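Side-chain contacts in agmatine ureohydrolase (Thermoplasma volcanium GSS1, PDB 3PZL), which probably hydrolyses agmatine to putrescine and urea, using two manganese ions bound in each subunit: residues P117-L120 with I126-G129; R132-D137 with R223-V228; L140-A145 with C162-A167. One frame throughout, in Å; residues are numbered along the deposited sequence.

Interaction 1: residues P117-L120 with I126-G129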
loop_
_atom_site.group_PDB
_atom_site.type_symbol
_atom_site.label_atom_id
_atom_site.label_comp_id
_atom_site.label_asym_id
_atom_site.label_seq_id
_atom_site.Cartn_x
_atom_site.Cartn_y
_atom_site.Cartn_z
ATOM N N PRO B 117 22.871 -1.510 27.717
ATOM C CA PRO B 117 22.218 -2.257 26.650
ATOM C C PRO B 117 20.976 -1.542 26.102
ATOM O O PRO B 117 20.112 -1.157 26.875
ATOM C CB PRO B 117 21.832 -3.582 27.336
ATOM C CG PRO B 117 21.748 -3.257 28.768
ATOM C CD PRO B 117 22.813 -2.228 29.006
ATOM N N ILE B 118 20.909 -1.368 24.782
ATOM C CA ILE B 118 19.705 -0.851 24.140
ATOM C C ILE B 118 19.158 -1.930 23.232
ATOM O O ILE B 118 19.683 -2.163 22.135
ATOM C CB ILE B 118 19.983 0.416 23.330
ATOM C CG1 ILE B 118 20.588 1.491 24.240
ATOM C CG2 ILE B 118 18.701 0.909 22.658
ATOM C CD1 ILE B 118 20.983 2.703 23.496
HETATM N N MSE B 119 18.100 -2.594 23.675
HETATM C CA MSE B 119 17.609 -3.717 22.942
HETATM C C MSE B 119 16.454 -3.360 22.012
HETATM O O MSE B 119 15.377 -3.001 22.435
HETATM C CB MSE B 119 17.234 -4.821 23.883
HETATM C CG MSE B 119 16.642 -5.990 23.209
HETATM SE SE MSE B 119 16.299 -7.366 24.533
HETATM C CE MSE B 119 15.077 -6.402 25.740
ATOM N N LEU B 120 16.721 -3.445 20.717
ATOM C CA LEU B 120 15.693 -3.305 19.723
ATOM C C LEU B 120 15.108 -4.678 19.483
ATOM O O LEU B 120 15.837 -5.641 19.149
ATOM C CB LEU B 120 16.276 -2.776 18.406
ATOM C CG LEU B 120 17.003 -1.454 18.488
ATOM C CD1 LEU B 120 17.290 -0.943 17.075
ATOM C CD2 LEU B 120 16.132 -0.478 19.295
ATOM N N ILE B 126 10.785 -10.423 24.888
ATOM C CA ILE B 126 12.227 -10.404 25.037
ATOM C C ILE B 126 12.684 -9.671 26.296
ATOM O O ILE B 126 13.785 -9.919 26.788
ATOM C CB ILE B 126 12.897 -9.819 23.827
ATOM C CG1 ILE B 126 12.454 -8.377 23.589
ATOM C CG2 ILE B 126 12.578 -10.667 22.613
ATOM C CD1 ILE B 126 13.201 -7.667 22.480
ATOM N N THR B 127 11.833 -8.761 26.788
ATOM C CA THR B 127 12.065 -7.960 28.004
ATOM C C THR B 127 12.254 -8.827 29.246
ATOM O O THR B 127 13.103 -8.553 30.065
ATOM C CB THR B 127 10.924 -6.930 28.210
ATOM O OG1 THR B 127 11.051 -5.915 27.228
ATOM C CG2 THR B 127 10.998 -6.248 29.522
ATOM N N VAL B 128 11.470 -9.884 29.356
ATOM C CA VAL B 128 11.612 -10.840 30.439
ATOM C C VAL B 128 13.102 -11.169 30.664
ATOM O O VAL B 128 13.602 -11.117 31.795
ATOM C CB VAL B 128 10.773 -12.119 30.168
ATOM C CG1 VAL B 128 10.983 -13.166 31.232
ATOM C CG2 VAL B 128 9.290 -11.769 30.044
ATOM N N GLY B 129 13.812 -11.468 29.581
ATOM C CA GLY B 129 15.214 -11.804 29.650
ATOM C C GLY B 129 15.931 -10.756 30.444
ATOM O O GLY B 129 16.454 -11.032 31.521
#
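Met119, present as selenomethionine, reaches from strand 116-121 to Ile126 on helix 126-132, and these two side chains make up most of the contact. They lie alongside each other, running opposite ways. The heavy SE atom lies 3.7 Å from Ile126 CD1, and Met119 CG is 3.9 Å from the same methyl. With CG anti to the backbone N (chi1 177°) and chi2 also extended, Met119 runs straight out from the strand until a bend at chi3 (59°) turns CE along the isoleucine, to 3.9 Å from Ile126 CG1. This is a close apolar fit with no hydrogen bond across it. Phe40 and Ile42 of the neighbouring strand, with Val99 and Val103 of helix 96-112, close round the pair.

The side toward Thr127 is looser. Met119 CE comes only to 4.1 Å from Thr127 CA, and the hydroxyl looks elsewhere for its partners: OG1 is hydrogen-bonded to Asp269 and to Ser227. This flank is polar at the hydroxyl, buried rather than open to solvent, and it leads to His124, a ligand of manganese. A parallel strand running through a short metal-binding loop into a helix packed on the sheet is characteristic of the alpha/beta arginase fold, here beside its binuclear manganese site.

Interaction 2: residues R132-D137 with R223-V228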
loop_
_atom_site.group_PDB
_atom_site.type_symbol
_atom_site.label_atom_id
_atom_site.label_comp_id
_atom_site.label_asym_id
_atom_site.label_seq_id
_atom_site.Cartn_x
_atom_site.Cartn_y
_atom_site.Cartn_z
ATOM N N ARG B 132 15.559 -10.587 34.236
ATOM C CA ARG B 132 16.230 -11.607 35.046
ATOM C C ARG B 132 17.598 -11.096 35.460
ATOM O O ARG B 132 18.149 -11.557 36.451
ATOM C CB ARG B 132 16.426 -12.921 34.271
ATOM C CG ARG B 132 15.183 -13.764 34.044
ATOM C CD ARG B 132 15.511 -14.923 33.109
ATOM N NE ARG B 132 14.348 -15.735 32.747
ATOM C CZ ARG B 132 14.379 -16.771 31.911
ATOM N NH1 ARG B 132 15.516 -17.158 31.340
ATOM N NH2 ARG B 132 13.263 -17.418 31.643
ATOM N N ALA B 133 18.143 -10.155 34.697
ATOM C CA ALA B 133 19.492 -9.695 34.937
ATOM C C ALA B 133 19.608 -8.549 35.969
ATOM O O ALA B 133 20.708 -8.200 36.435
ATOM C CB ALA B 133 20.145 -9.362 33.635
ATOM N N LEU B 134 18.459 -7.996 36.353
ATOM C CA LEU B 134 18.401 -6.815 37.224
ATOM C C LEU B 134 18.870 -7.025 38.665
ATOM O O LEU B 134 18.454 -7.966 39.337
ATOM C CB LEU B 134 16.984 -6.228 37.235
ATOM C CG LEU B 134 16.400 -5.809 35.881
ATOM C CD1 LEU B 134 15.057 -5.173 36.106
ATOM C CD2 LEU B 134 17.326 -4.859 35.086
ATOM N N PRO B 135 19.742 -6.127 39.150
ATOM C CA PRO B 135 20.060 -6.021 40.585
ATOM C C PRO B 135 18.836 -5.639 41.450
ATOM O O PRO B 135 17.796 -5.234 40.922
ATOM C CB PRO B 135 21.117 -4.909 40.618
ATOM C CG PRO B 135 21.715 -4.884 39.253
ATOM C CD PRO B 135 20.610 -5.269 38.318
ATOM N N LYS B 136 18.957 -5.772 42.771
ATOM C CA LYS B 136 17.836 -5.504 43.691
ATOM C C LYS B 136 17.354 -4.042 43.763
ATOM O O LYS B 136 16.207 -3.773 44.133
ATOM C CB LYS B 136 18.185 -5.980 45.099
ATOM C CG LYS B 136 17.920 -7.460 45.369
ATOM C CD LYS B 136 18.316 -7.839 46.820
ATOM C CE LYS B 136 17.871 -9.253 47.158
ATOM N NZ LYS B 136 16.388 -9.403 46.960
ATOM N N ASP B 137 18.226 -3.102 43.428
ATOM C CA ASP B 137 17.881 -1.684 43.546
ATOM C C ASP B 137 17.139 -1.143 42.328
ATOM O O ASP B 137 16.429 -0.143 42.440
ATOM C CB ASP B 137 19.126 -0.830 43.839
ATOM C CG ASP B 137 20.251 -1.054 42.828
ATOM O OD1 ASP B 137 20.558 -2.228 42.515
ATOM O OD2 ASP B 137 20.842 -0.060 42.353
ATOM N N ARG B 223 17.672 3.308 40.728
ATOM C CA ARG B 223 17.977 3.040 39.334
ATOM C C ARG B 223 16.742 2.494 38.602
ATOM O O ARG B 223 15.795 1.998 39.241
ATOM C CB ARG B 223 19.167 2.080 39.240
ATOM C CG ARG B 223 20.495 2.754 39.586
ATOM C CD ARG B 223 21.433 1.750 40.166
ATOM N NE ARG B 223 22.247 1.056 39.175
ATOM C CZ ARG B 223 22.688 -0.194 39.322
ATOM N NH1 ARG B 223 22.362 -0.894 40.409
ATOM N NH2 ARG B 223 23.442 -0.760 38.371
ATOM N N VAL B 224 16.727 2.601 37.275
ATOM C CA VAL B 224 15.656 1.955 36.521
ATOM C C VAL B 224 16.091 1.219 35.260
ATOM O O VAL B 224 17.222 1.360 34.761
ATOM C CB VAL B 224 14.515 2.906 36.197
ATOM C CG1 VAL B 224 13.901 3.447 37.478
ATOM C CG2 VAL B 224 14.974 4.045 35.281
ATOM N N TYR B 225 15.175 0.390 34.779
ATOM C CA TYR B 225 15.250 -0.166 33.449
ATOM C C TYR B 225 13.966 0.305 32.774
ATOM O O TYR B 225 12.879 0.240 33.378
ATOM C CB TYR B 225 15.361 -1.703 33.492
ATOM C CG TYR B 225 15.417 -2.330 32.116
ATOM C CD1 TYR B 225 14.247 -2.582 31.407
ATOM C CD2 TYR B 225 16.640 -2.660 31.522
ATOM C CE1 TYR B 225 14.286 -3.141 30.134
ATOM C CE2 TYR B 225 16.695 -3.225 30.241
ATOM C CZ TYR B 225 15.513 -3.467 29.553
ATOM O OH TYR B 225 15.497 -4.012 28.287
ATOM N N ILE B 226 14.094 0.797 31.540
ATOM C CA ILE B 226 12.948 1.342 30.818
ATOM C C ILE B 226 12.586 0.463 29.647
ATOM O O ILE B 226 13.384 0.254 28.741
ATOM C CB ILE B 226 13.191 2.762 30.292
ATOM C CG1 ILE B 226 13.813 3.636 31.376
ATOM C CG2 ILE B 226 11.874 3.348 29.792
ATOM C CD1 ILE B 226 14.110 5.036 30.952
ATOM N N SER B 227 11.365 -0.045 29.670
ATOM C CA SER B 227 10.866 -0.870 28.580
ATOM C C SER B 227 9.662 -0.212 27.881
ATOM O O SER B 227 8.603 0.004 28.509
ATOM C CB SER B 227 10.483 -2.231 29.099
ATOM O OG SER B 227 10.280 -3.066 27.997
ATOM N N VAL B 228 9.831 0.124 26.598
ATOM C CA VAL B 228 8.794 0.821 25.855
ATOM C C VAL B 228 8.069 -0.091 24.849
ATOM O O VAL B 228 8.619 -0.461 23.791
ATOM C CB VAL B 228 9.345 2.017 25.145
ATOM C CG1 VAL B 228 8.239 2.811 24.590
ATOM C CG2 VAL B 228 10.102 2.867 26.072
#
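Asp137 and Arg223 pair at one end of this contact, while Leu134 meets Tyr225 at the other. The arginine bends at chi3 (89°) and brings NH1 to the carboxylate in a salt bridge. The model has Arg223 NH1 donate to Asp137 OD2, 2.6 Å away, but OD2 is placed too close to Arg223 CD, so the length and line of the bond are uncertain. The acid sits at the edge of the guanidinium, and the two planes are 29° apart. Pro135 CG lies near the same nitrogen, 4.2 Å from Arg223 NH1, adding only loose apolar cover.

Farther along, the leucine lies roughly perpendicular to the tyrosine side chain, with Leu134 CD2 4.0 Å from Tyr225 CB. It thus touches the root of the tyrosine. The phenol oxygen, at the far end, is hydrogen-bonded to Asp269 OD2, while Ser227 OG has partners in Asp269 OD1, His124 NE2 and Thr127 OG1. Within 132-137, Arg132 NH1 forms a salt bridge with Asp101. The loop 132-137 leaves helix 126-132 and leads into strand 138-143, whose backbone bonds directly to strand 223-229; strand 265-271 flanks that strand on its other edge, and helix 96-112 touches Arg132 and Ala133.

Interaction 3: residues L140-A145 with C162-A167; sequences LVIVDA and CVTRRA. With MN (manganese (II) ion), chain G; MN (manganese (II) ion), chain F.
Leu140 and Ile142 on strand 138-143 face Ala167 and Thr164 on helix 163-171 across CA separations of 8.7 Å for Leu140 and Ala167 and 8.9 Å for Ile142 and Thr164, with no hydrogen bond between the two segments. Leu140 has CG anti to its own nitrogen (chi1 179°), which extends the side chain toward the helix; CD2 then rests 4.0 Å from Ala167 CB. One strand step of two residues further on, Ile142 points its CD1 methyl at Thr164 and stops 4.3 Å from Thr164 OG1, a loose approach of a methyl to a hydroxyl. Ala167 CB is also touched by Ile176 of strand 176-180. Strand 138-143, the helix and strand 176-180 form a beta-alpha-beta unit of the parallel sheet, and Cys162 takes the N-cap position of its helix.

Beyond the end of strand 138-143 the contact gives way to the metal site. Asp144 bridges the two manganese ions with its carboxylate: OD1 binds the ion of chain G at 2.4 Å and OD2 the ion of chain F at 2.6 Å. His124, Asp148 and Asp229 share the latter ion. OD1 also accepts a hydrogen bond from the backbone N of His146, which would help to fix the rotation of the carboxylate. Val163, in the first turn of the helix, brings CG1 to 4.0 Å from the chain F manganese, as an apolar neighbour of the site.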
loop_
_atom_site.group_PDB
_atom_site.type_symbol
_atom_site.label_atom_id
_atom_site.label_comp_id
_atom_site.label_asym_id
_atom_site.label_seq_id
_atom_site.Cartn_x
_atom_site.Cartn_y
_atom_site.Cartn_z
ATOM N N LEU B 140 11.557 -1.272 37.436
ATOM C CA LEU B 140 11.170 -1.424 36.048
ATOM C C LEU B 140 10.072 -0.433 35.691
ATOM O O LEU B 140 9.048 -0.376 36.371
ATOM C CB LEU B 140 10.688 -2.852 35.796
ATOM C CG LEU B 140 10.201 -3.231 34.379
ATOM C CD1 LEU B 140 11.317 -3.238 33.373
ATOM C CD2 LEU B 140 9.522 -4.574 34.391
ATOM N N VAL B 141 10.302 0.352 34.631
ATOM C CA VAL B 141 9.309 1.332 34.173
ATOM C C VAL B 141 8.867 1.036 32.753
ATOM O O VAL B 141 9.647 1.179 31.816
ATOM C CB VAL B 141 9.793 2.793 34.248
ATOM C CG1 VAL B 141 8.632 3.705 33.953
ATOM C CG2 VAL B 141 10.378 3.123 35.637
ATOM N N ILE B 142 7.601 0.648 32.619
ATOM C CA ILE B 142 7.063 0.176 31.370
ATOM C C ILE B 142 6.067 1.158 30.725
ATOM O O ILE B 142 5.157 1.666 31.396
ATOM C CB ILE B 142 6.366 -1.194 31.552
ATOM C CG1 ILE B 142 7.274 -2.169 32.304
ATOM C CG2 ILE B 142 5.950 -1.754 30.190
ATOM C CD1 ILE B 142 6.749 -3.552 32.410
ATOM N N VAL B 143 6.252 1.421 29.429
ATOM C CA VAL B 143 5.266 2.160 28.651
ATOM C C VAL B 143 4.555 1.139 27.826
ATOM O O VAL B 143 5.195 0.396 27.099
ATOM C CB VAL B 143 5.910 3.136 27.690
ATOM C CG1 VAL B 143 4.861 3.653 26.683
ATOM C CG2 VAL B 143 6.573 4.274 28.453
ATOM N N ASP B 144 3.229 1.097 27.949
ATOM C CA ASP B 144 2.389 0.027 27.326
ATOM C C ASP B 144 0.891 0.389 27.346
ATOM O O ASP B 144 0.441 1.060 28.261
ATOM C CB ASP B 144 2.626 -1.340 28.017
ATOM C CG ASP B 144 2.183 -2.529 27.150
ATOM O OD1 ASP B 144 1.095 -2.400 26.546
ATOM O OD2 ASP B 144 2.900 -3.589 27.047
ATOM N N ALA B 145 0.146 -0.040 26.334
ATOM C CA ALA B 145 -1.324 0.103 26.300
ATOM C C ALA B 145 -2.055 -1.014 27.046
ATOM O O ALA B 145 -3.211 -0.847 27.416
ATOM C CB ALA B 145 -1.853 0.173 24.874
ATOM N N CYS B 162 2.088 -11.802 28.758
ATOM C CA CYS B 162 2.318 -12.230 30.129
ATOM C C CYS B 162 3.587 -11.604 30.679
ATOM O O CYS B 162 3.981 -11.905 31.819
ATOM C CB CYS B 162 2.477 -13.741 30.186
ATOM S SG CYS B 162 1.141 -14.686 29.494
ATOM N N VAL B 163 4.225 -10.741 29.880
ATOM C CA VAL B 163 5.503 -10.148 30.273
ATOM C C VAL B 163 5.469 -9.530 31.689
ATOM O O VAL B 163 6.359 -9.790 32.499
ATOM C CB VAL B 163 6.098 -9.197 29.188
ATOM C CG1 VAL B 163 5.112 -8.238 28.755
ATOM C CG2 VAL B 163 7.316 -8.446 29.703
ATOM N N THR B 164 4.439 -8.750 31.998
ATOM C CA THR B 164 4.367 -8.099 33.307
ATOM C C THR B 164 4.282 -9.121 34.420
ATOM O O THR B 164 4.862 -8.931 35.471
ATOM C CB THR B 164 3.187 -7.103 33.427
ATOM O OG1 THR B 164 3.286 -6.108 32.401
ATOM C CG2 THR B 164 3.227 -6.401 34.780
ATOM N N ARG B 165 3.555 -10.202 34.179
ATOM C CA ARG B 165 3.353 -11.215 35.181
ATOM C C ARG B 165 4.670 -11.864 35.518
ATOM O O ARG B 165 5.040 -11.971 36.680
ATOM C CB ARG B 165 2.399 -12.268 34.670
ATOM C CG ARG B 165 1.878 -13.161 35.763
ATOM C CD ARG B 165 0.568 -12.650 36.301
ATOM N NE ARG B 165 0.234 -13.337 37.545
ATOM C CZ ARG B 165 -0.996 -13.477 38.036
ATOM N NH1 ARG B 165 -2.054 -12.983 37.382
ATOM N NH2 ARG B 165 -1.168 -14.117 39.191
ATOM N N ARG B 166 5.376 -12.293 34.483
ATOM C CA ARG B 166 6.697 -12.885 34.639
ATOM C C ARG B 166 7.679 -11.902 35.286
ATOM O O ARG B 166 8.655 -12.326 35.923
ATOM C CB ARG B 166 7.206 -13.387 33.283
ATOM C CG ARG B 166 7.477 -14.900 33.168
ATOM C CD ARG B 166 6.541 -15.794 33.974
ATOM N NE ARG B 166 5.288 -15.993 33.265
ATOM C CZ ARG B 166 4.087 -15.969 33.839
ATOM N NH1 ARG B 166 3.964 -15.737 35.148
ATOM N NH2 ARG B 166 3.009 -16.158 33.093
ATOM N N ALA B 167 7.405 -10.604 35.152
ATOM C CA ALA B 167 8.244 -9.578 35.772
ATOM C C ALA B 167 8.036 -9.515 37.287
ATOM O O ALA B 167 8.996 -9.460 38.047
ATOM C CB ALA B 167 8.005 -8.228 35.129
HETATM MN MN MN G . 1.316 -3.784 24.636
HETATM MN MN MN F . 3.495 -5.850 25.932
#

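From the N terminus, interaction 1 comes first and closes a short loop between strand 116-121 and helix 126-132, before either of the others opens. The end of that helix leads into interaction 2, which spans a long excursion of the chain before it closes on strand 223-229. Interaction 3 opens and closes wholly within that excursion. All three reach the same parallel sheet, and strands 138-143 and 223-229 are neighbours in it, joined by backbone bonds such as Tyr225 O to Val141 N. Elsewhere Met119 CE packs on Tyr225 OH, linking interactions 1 and 2, and Val128 meets Val163 where the helices of interactions 1 and 3 touch.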